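Local structure of malate dehydrogenase (Pyrococcus horikoshii, 1V9N) at residues H75-V80 and D91-L96; R18-I23 and I39-L44; A174-K179 and E298-M303. The protein catalyses the reversible, NAD-dependent oxidation of (S)-malate to oxaloacetate, working as a homodimeric member of the LDH2/MDH2 oxidoreductase family. All coordinates share one frame; numbering follows the deposited sequence.

Contact 1 (H75-V80 and D91-L96)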
# COMPACT_ATOMS: atom_id res chain seq x y z
N HIS A 75 -5.97 -25.66 20.43
CA HIS A 75 -4.55 -25.84 20.73
C HIS A 75 -3.79 -26.01 19.43
O HIS A 75 -3.33 -27.10 19.09
CB HIS A 75 -4.36 -27.06 21.64
CG HIS A 75 -5.21 -27.01 22.87
ND1 HIS A 75 -4.84 -26.30 24.00
CD2 HIS A 75 -6.37 -27.63 23.18
CE1 HIS A 75 -5.74 -26.50 24.95
NE2 HIS A 75 -6.68 -27.30 24.48
N PRO A 76 -3.64 -24.91 18.67
CA PRO A 76 -2.93 -24.96 17.40
C PRO A 76 -1.44 -25.19 17.55
O PRO A 76 -0.81 -24.63 18.44
CB PRO A 76 -3.23 -23.60 16.79
CG PRO A 76 -3.23 -22.72 17.99
CD PRO A 76 -4.04 -23.53 18.99
N LYS A 77 -0.90 -26.03 16.69
CA LYS A 77 0.53 -26.29 16.69
C LYS A 77 1.02 -25.40 15.56
O LYS A 77 1.15 -25.84 14.42
CB LYS A 77 0.82 -27.76 16.41
CG LYS A 77 0.25 -28.75 17.43
CD LYS A 77 0.79 -28.52 18.85
CE LYS A 77 0.04 -27.40 19.58
NZ LYS A 77 0.60 -27.13 20.93
N ILE A 78 1.25 -24.14 15.89
CA ILE A 78 1.72 -23.14 14.94
C ILE A 78 3.12 -23.56 14.52
O ILE A 78 4.06 -23.48 15.31
CB ILE A 78 1.71 -21.75 15.62
CG1 ILE A 78 0.33 -21.51 16.25
CG2 ILE A 78 2.02 -20.67 14.60
CD1 ILE A 78 0.23 -20.26 17.10
N ARG A 79 3.25 -24.00 13.27
CA ARG A 79 4.52 -24.50 12.77
C ARG A 79 5.25 -23.66 11.72
O ARG A 79 4.64 -23.10 10.81
CB ARG A 79 4.30 -25.91 12.22
CG ARG A 79 5.57 -26.69 11.95
CD ARG A 79 5.25 -28.15 11.67
NE ARG A 79 4.73 -28.37 10.32
CZ ARG A 79 5.46 -28.24 9.21
NH1 ARG A 79 6.74 -27.90 9.29
NH2 ARG A 79 4.91 -28.47 8.03
N VAL A 80 6.57 -23.59 11.86
CA VAL A 80 7.41 -22.87 10.91
C VAL A 80 7.68 -23.80 9.73
O VAL A 80 8.25 -24.88 9.91
CB VAL A 80 8.75 -22.47 11.55
CG1 VAL A 80 9.64 -21.79 10.53
CG2 VAL A 80 8.51 -21.55 12.74
N ASP A 91 2.40 -21.82 9.48
CA ASP A 91 1.10 -22.43 9.22
C ASP A 91 0.37 -22.33 10.57
O ASP A 91 0.83 -22.90 11.58
CB ASP A 91 1.22 -23.90 8.80
CG ASP A 91 -0.11 -24.49 8.36
OD1 ASP A 91 -1.00 -24.65 9.22
OD2 ASP A 91 -0.28 -24.78 7.14
N GLY A 92 -0.73 -21.60 10.58
CA GLY A 92 -1.49 -21.38 11.80
C GLY A 92 -2.25 -22.54 12.41
O GLY A 92 -2.78 -22.42 13.52
N ASP A 93 -2.31 -23.66 11.71
CA ASP A 93 -3.00 -24.85 12.21
C ASP A 93 -4.43 -24.52 12.67
O ASP A 93 -4.91 -25.06 13.65
CB ASP A 93 -2.19 -25.46 13.36
CG ASP A 93 -2.63 -26.88 13.71
OD1 ASP A 93 -3.03 -27.63 12.79
OD2 ASP A 93 -2.54 -27.26 14.90
N GLU A 94 -5.07 -23.61 11.94
CA GLU A 94 -6.45 -23.18 12.20
C GLU A 94 -6.72 -22.55 13.56
O GLU A 94 -7.86 -22.53 14.03
CB GLU A 94 -7.42 -24.35 11.96
CG GLU A 94 -7.32 -24.90 10.54
CD GLU A 94 -8.49 -25.77 10.14
OE1 GLU A 94 -9.66 -25.37 10.38
OE2 GLU A 94 -8.25 -26.84 9.55
N GLY A 95 -5.68 -22.01 14.18
CA GLY A 95 -5.86 -21.38 15.48
C GLY A 95 -6.56 -20.05 15.35
O GLY A 95 -6.84 -19.58 14.24
N LEU A 96 -6.88 -19.43 16.48
CA LEU A 96 -7.51 -18.12 16.47
C LEU A 96 -6.55 -17.19 15.74
O LEU A 96 -5.34 -17.29 15.92
CB LEU A 96 -7.72 -17.64 17.91
CG LEU A 96 -8.80 -18.39 18.68
CD1 LEU A 96 -8.54 -18.30 20.18
CD2 LEU A 96 -10.16 -17.81 18.30
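Lys77 and Asp93 show how one carboxylate can take over from the backbone where two strands part company. The amide N of Lys77 donates to OD2 of Asp93 at 2.7 Å, in an almost straight bond (177° at the hydrogen) that reaches the oxygen on its anti side, somewhat out of the carboxylate plane. With CG swung opposite the backbone N of Asp93 (chi1 -165°), the carboxylate lies alongside the side chain of Lys77, yet the ammonium group of that lysine leads away and makes no ion pair with it. With an alanine at Asp93, the Lys77 amide would probably lose its acceptor, and the 75-78 chain its side-chain tie to the turn.

The other hydrogen bonds between the two segments are backbone to backbone. Arg79 and Asp91 form an antiparallel hydrogen-bonded pair, N of Asp91 to O of Arg79 at 2.9 Å and N of Arg79 to O of Asp91 at 3.2 Å. The same Asp91 O also receives a CA-H...O contact from Ile78 CA at 3.5 Å. This is the edge of the seven-stranded mixed sheet: strand 79-84 is its outermost strand on this side within the chain, and 87-91 runs beside it before the chain turns into helix 97-115. A type I' turn from Gly92 to Gly95 makes that change of course. Asp91 steadies its start through an Asx turn, OD1 accepting from the amide N of Asp93 at 3.0 Å, while Asn124 also binds OD1 and Arg123 makes a salt bridge to OD2.

Van der Waals packing sets the Pro76 ring on the turn backbone: its CB rests 3.7 Å from CA of Gly95, with O of Gly92 beside the same CB. Gly95, having no CB, lets the ring lie this close.

Contact 2 (R18-I23 and I39-L44)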
# COMPACT_ATOMS: atom_id res chain seq x y z
N ARG A 18 -14.08 -4.33 32.48
CA ARG A 18 -15.22 -5.22 32.60
C ARG A 18 -15.45 -5.99 31.31
O ARG A 18 -15.70 -7.19 31.33
CB ARG A 18 -16.47 -4.42 32.97
CG ARG A 18 -17.73 -5.24 33.17
CD ARG A 18 -18.69 -4.49 34.07
NE ARG A 18 -18.09 -4.25 35.38
CZ ARG A 18 -18.59 -3.44 36.30
NH1 ARG A 18 -19.71 -2.77 36.07
NH2 ARG A 18 -17.97 -3.30 37.47
N LEU A 19 -15.38 -5.28 30.19
CA LEU A 19 -15.57 -5.91 28.89
C LEU A 19 -14.47 -6.94 28.67
O LEU A 19 -14.72 -8.04 28.19
CB LEU A 19 -15.53 -4.85 27.78
CG LEU A 19 -15.86 -5.33 26.37
CD1 LEU A 19 -17.27 -5.90 26.33
CD2 LEU A 19 -15.74 -4.18 25.39
N PHE A 20 -13.25 -6.57 29.04
CA PHE A 20 -12.10 -7.44 28.89
C PHE A 20 -12.26 -8.75 29.65
O PHE A 20 -12.07 -9.82 29.07
CB PHE A 20 -10.84 -6.73 29.40
CG PHE A 20 -9.58 -7.54 29.23
CD1 PHE A 20 -8.81 -7.42 28.08
CD2 PHE A 20 -9.18 -8.44 30.21
CE1 PHE A 20 -7.65 -8.17 27.91
CE2 PHE A 20 -8.03 -9.20 30.05
CZ PHE A 20 -7.26 -9.07 28.90
N SER A 21 -12.57 -8.67 30.94
CA SER A 21 -12.73 -9.86 31.77
C SER A 21 -13.88 -10.73 31.27
O SER A 21 -13.83 -11.95 31.37
CB SER A 21 -12.97 -9.47 33.23
OG SER A 21 -14.18 -8.74 33.36
N PHE A 22 -14.91 -10.10 30.72
CA PHE A 22 -16.04 -10.83 30.19
C PHE A 22 -15.57 -11.74 29.06
O PHE A 22 -15.77 -12.96 29.10
CB PHE A 22 -17.10 -9.86 29.66
CG PHE A 22 -18.15 -10.53 28.83
CD1 PHE A 22 -19.06 -11.41 29.41
CD2 PHE A 22 -18.21 -10.30 27.46
CE1 PHE A 22 -20.00 -12.06 28.63
CE2 PHE A 22 -19.16 -10.96 26.67
CZ PHE A 22 -20.05 -11.84 27.25
N ILE A 23 -14.93 -11.14 28.06
CA ILE A 23 -14.42 -11.89 26.91
C ILE A 23 -13.56 -13.06 27.37
O ILE A 23 -13.71 -14.17 26.86
CB ILE A 23 -13.58 -10.98 25.97
CG1 ILE A 23 -14.46 -9.88 25.38
CG2 ILE A 23 -12.96 -11.81 24.84
CD1 ILE A 23 -13.68 -8.81 24.64
N ILE A 39 -5.10 -12.55 24.72
CA ILE A 39 -4.64 -11.94 23.47
C ILE A 39 -5.86 -11.56 22.62
O ILE A 39 -5.92 -10.47 22.07
CB ILE A 39 -3.74 -12.90 22.67
CG1 ILE A 39 -2.41 -13.10 23.40
CG2 ILE A 39 -3.50 -12.35 21.27
CD1 ILE A 39 -1.54 -14.21 22.83
N VAL A 40 -6.82 -12.47 22.52
CA VAL A 40 -8.02 -12.19 21.74
C VAL A 40 -8.77 -11.00 22.33
O VAL A 40 -9.16 -10.07 21.62
CB VAL A 40 -8.97 -13.42 21.71
CG1 VAL A 40 -10.22 -13.10 20.90
CG2 VAL A 40 -8.24 -14.62 21.10
N ALA A 41 -8.96 -11.02 23.65
CA ALA A 41 -9.66 -9.94 24.34
C ALA A 41 -8.96 -8.60 24.11
O ALA A 41 -9.60 -7.59 23.82
CB ALA A 41 -9.75 -10.24 25.83
N ASP A 42 -7.64 -8.60 24.24
CA ASP A 42 -6.84 -7.39 24.04
C ASP A 42 -7.10 -6.82 22.65
O ASP A 42 -7.29 -5.62 22.48
CB ASP A 42 -5.35 -7.72 24.20
CG ASP A 42 -4.47 -6.48 24.21
OD1 ASP A 42 -3.24 -6.63 24.09
OD2 ASP A 42 -5.01 -5.36 24.34
N ASN A 43 -7.11 -7.70 21.64
CA ASN A 43 -7.33 -7.29 20.26
C ASN A 43 -8.75 -6.76 20.03
O ASN A 43 -8.93 -5.72 19.39
CB ASN A 43 -7.04 -8.48 19.33
CG ASN A 43 -7.51 -8.24 17.91
OD1 ASN A 43 -8.69 -8.40 17.61
ND2 ASN A 43 -6.59 -7.85 17.03
N LEU A 44 -9.75 -7.47 20.54
CA LEU A 44 -11.13 -7.04 20.35
C LEU A 44 -11.45 -5.77 21.14
O LEU A 44 -12.17 -4.91 20.66
CB LEU A 44 -12.11 -8.16 20.76
CG LEU A 44 -12.08 -9.44 19.92
CD1 LEU A 44 -13.15 -10.42 20.43
CD2 LEU A 44 -12.34 -9.10 18.47
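Phe20 and Ala41 meet in a helix-helix packing, a small methyl set against a flat ring. The helices 16-29 and 34-49 are consecutive in the chain and form a helical hairpin; at this point their axes approach to 9.0 Å, with 141° between their directions, so the pair is antiparallel but distinctly splayed.

In the first shell, Ala41 CB lies over one face of the Phe20 ring in a CH-pi contact, 4.0 Å from the centroid and 28° off the normal. The methyl is displaced toward the CD1-CE1 side, and CE1 is the ring atom closest to it. Ile23, one helical turn further on, closes on the same methyl with its CG2 branch, so Ala41 CB is shared between an aromatic and a branched side chain. The CD1 of Ile23 reaches the CB of Leu44 at 4.2 Å.

What places these groups is partly torsional: CG of Phe20 stands opposite the backbone N (chi1 -178°), a setting that carries the ring across to the second helix although its CB does not aim there. Farther out, Val57 and Leu60 touch Ile23, and Tyr63 of helix 60-69 touches Leu44. Asp42, whose backbone N lies 3.7 Å from CE1 of Phe20, is tied by its OD1 to Tyr133 OH of helix 132-139.

Contact 3 (A174-K179 and E298-M303)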
# COMPACT_ATOMS: atom_id res chain seq x y z
N ALA A 174 4.39 3.39 13.17
CA ALA A 174 5.77 3.84 13.36
C ALA A 174 5.82 4.64 14.65
O ALA A 174 4.88 5.36 14.98
CB ALA A 174 6.20 4.70 12.19
N PRO A 175 6.91 4.51 15.42
CA PRO A 175 7.00 5.27 16.67
C PRO A 175 7.28 6.75 16.40
O PRO A 175 7.87 7.11 15.38
CB PRO A 175 8.16 4.59 17.40
CG PRO A 175 9.05 4.16 16.28
CD PRO A 175 8.08 3.63 15.25
N THR A 176 6.82 7.61 17.31
CA THR A 176 7.04 9.05 17.18
C THR A 176 7.47 9.58 18.56
O THR A 176 7.68 8.80 19.49
CB THR A 176 5.76 9.81 16.75
OG1 THR A 176 4.89 9.95 17.88
CG2 THR A 176 5.02 9.06 15.64
N LYS A 177 7.62 10.89 18.67
CA LYS A 177 7.99 11.50 19.95
C LYS A 177 6.83 11.30 20.93
O LYS A 177 7.03 11.31 22.14
CB LYS A 177 8.27 13.00 19.78
CG LYS A 177 9.42 13.34 18.84
CD LYS A 177 10.78 13.05 19.47
CE LYS A 177 11.03 13.93 20.69
NZ LYS A 177 10.94 15.39 20.37
N ASP A 178 5.63 11.13 20.39
CA ASP A 178 4.44 10.94 21.21
C ASP A 178 3.79 9.59 20.92
O ASP A 178 4.44 8.56 21.06
CB ASP A 178 3.45 12.09 20.95
CG ASP A 178 4.12 13.46 21.04
OD1 ASP A 178 4.70 13.77 22.09
OD2 ASP A 178 4.07 14.22 20.04
N LYS A 179 2.52 9.58 20.53
CA LYS A 179 1.86 8.32 20.23
C LYS A 179 2.22 7.83 18.83
O LYS A 179 2.42 8.63 17.91
CB LYS A 179 0.34 8.46 20.38
CG LYS A 179 -0.08 8.64 21.83
CD LYS A 179 -1.58 8.77 22.00
CE LYS A 179 -1.91 9.00 23.48
NZ LYS A 179 -3.35 9.33 23.71
N GLU A 298 12.21 12.26 16.02
CA GLU A 298 12.22 13.71 15.89
C GLU A 298 11.71 14.10 14.50
O GLU A 298 10.79 14.90 14.37
CB GLU A 298 13.63 14.25 16.09
CG GLU A 298 13.70 15.76 16.22
CD GLU A 298 12.92 16.28 17.41
OE1 GLU A 298 13.21 15.85 18.55
OE2 GLU A 298 12.01 17.12 17.21
N LYS A 299 12.30 13.52 13.47
CA LYS A 299 11.91 13.85 12.11
C LYS A 299 10.46 13.54 11.74
O LYS A 299 9.79 14.36 11.11
CB LYS A 299 12.85 13.16 11.11
CG LYS A 299 14.27 13.70 11.16
CD LYS A 299 14.29 15.20 10.93
CE LYS A 299 15.71 15.75 10.93
NZ LYS A 299 15.71 17.22 10.67
N ILE A 300 9.96 12.37 12.14
CA ILE A 300 8.58 12.03 11.80
C ILE A 300 7.58 12.92 12.54
O ILE A 300 6.56 13.31 11.98
CB ILE A 300 8.25 10.54 12.07
CG1 ILE A 300 6.96 10.16 11.35
CG2 ILE A 300 8.13 10.28 13.57
CD1 ILE A 300 6.61 8.67 11.41
N SER A 301 7.88 13.24 13.80
CA SER A 301 7.00 14.10 14.59
C SER A 301 6.99 15.51 14.01
O SER A 301 5.97 16.19 14.07
CB SER A 301 7.45 14.14 16.05
OG SER A 301 7.11 12.95 16.72
N GLN A 302 8.12 15.94 13.47
CA GLN A 302 8.20 17.27 12.86
C GLN A 302 7.36 17.28 11.59
O GLN A 302 6.71 18.29 11.27
CB GLN A 302 9.66 17.63 12.54
CG GLN A 302 10.57 17.62 13.76
CD GLN A 302 11.86 18.39 13.55
OE1 GLN A 302 12.51 18.27 12.51
NE2 GLN A 302 12.26 19.17 14.56
N MSE A 303 7.37 16.17 10.86
CA MSE A 303 6.57 16.06 9.64
C MSE A 303 5.09 16.11 10.01
O MSE A 303 4.31 16.82 9.38
CB MSE A 303 6.87 14.75 8.92
CG MSE A 303 5.94 14.46 7.75
SE MSE A 303 6.26 12.74 6.88
CE MSE A 303 5.22 11.60 8.05
O HOH W 1 4.51 13.73 17.40
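The turn that joins strands 170-174 and 181-185, at one margin of the seven-stranded sheet, is docked here on the flank of helix 293-308. It illustrates how an irregular segment can be held by a helix through a few well-placed polar groups and a small apolar patch. Ser301 is central: its OG accepts the backbone N-H of Lys177 at 2.9 Å, with 164° at the hydrogen, and lies 3.4 Å from CB of Thr176. A water 2.8 Å from the same OG donates to Asp178 OD2, adding a second, indirect link from helix to turn. Within the helix, Ser301 OG also makes a weak hydrogen bond with Lys297 O.

Lys177 folds back over Ser301 toward Glu298. After its CG has passed close by Ser301, bends at chi2, chi3 and chi4 curl the chain round so that NZ forms a salt bridge with Glu298 OE1 at 2.9 Å. The ammonium arrives on the syn side of that oxygen, 34° out of the carboxylate plane, and the two side chains cross obliquely.

Ile300 supplies the apolar part of the contact. Its CG2 packs against O of Pro175. The CG2 atoms of Ile300 and Thr176 are 3.9 Å apart, the two side chains crossing at about a right angle; CD1 of Ile300 meets the CB of Ala174. Ile300 also touches Ile254 of the second subunit, so this apolar layer borders the dimer interface.

The turn is braced from within by Thr176. Its OG1 donates to O of Lys179 at 2.8 Å, from above the carbonyl plane, and accepts from N of Asp178 in an ST turn. A side-chain hydroxyl thus satisfies the Lys177 amide and also meets a water, whereas the salt bridge sits on an exposed lysine and is probably more open to solvent.

Contact 2 is buried and joins two helices by apolar packing, whereas contacts 1 and 3 are only partly buried and rely on directional polar bonds. These two involve opposite margins of the same seven-stranded sheet, and their centres lie 36 Å apart. Contact 1 combines strand pairing with a side-chain-to-amide bond; contact 3 adds a salt bridge and a water as loop meets helix, and it alone of the three borders the second subunit. Contacts 1 and 2 touch directly, Leu96 CD1 packing on Val40 CG2 at 3.8 Å, which brings the helical hairpin against the start of helix 97-115. Contact 3 stays apart from both.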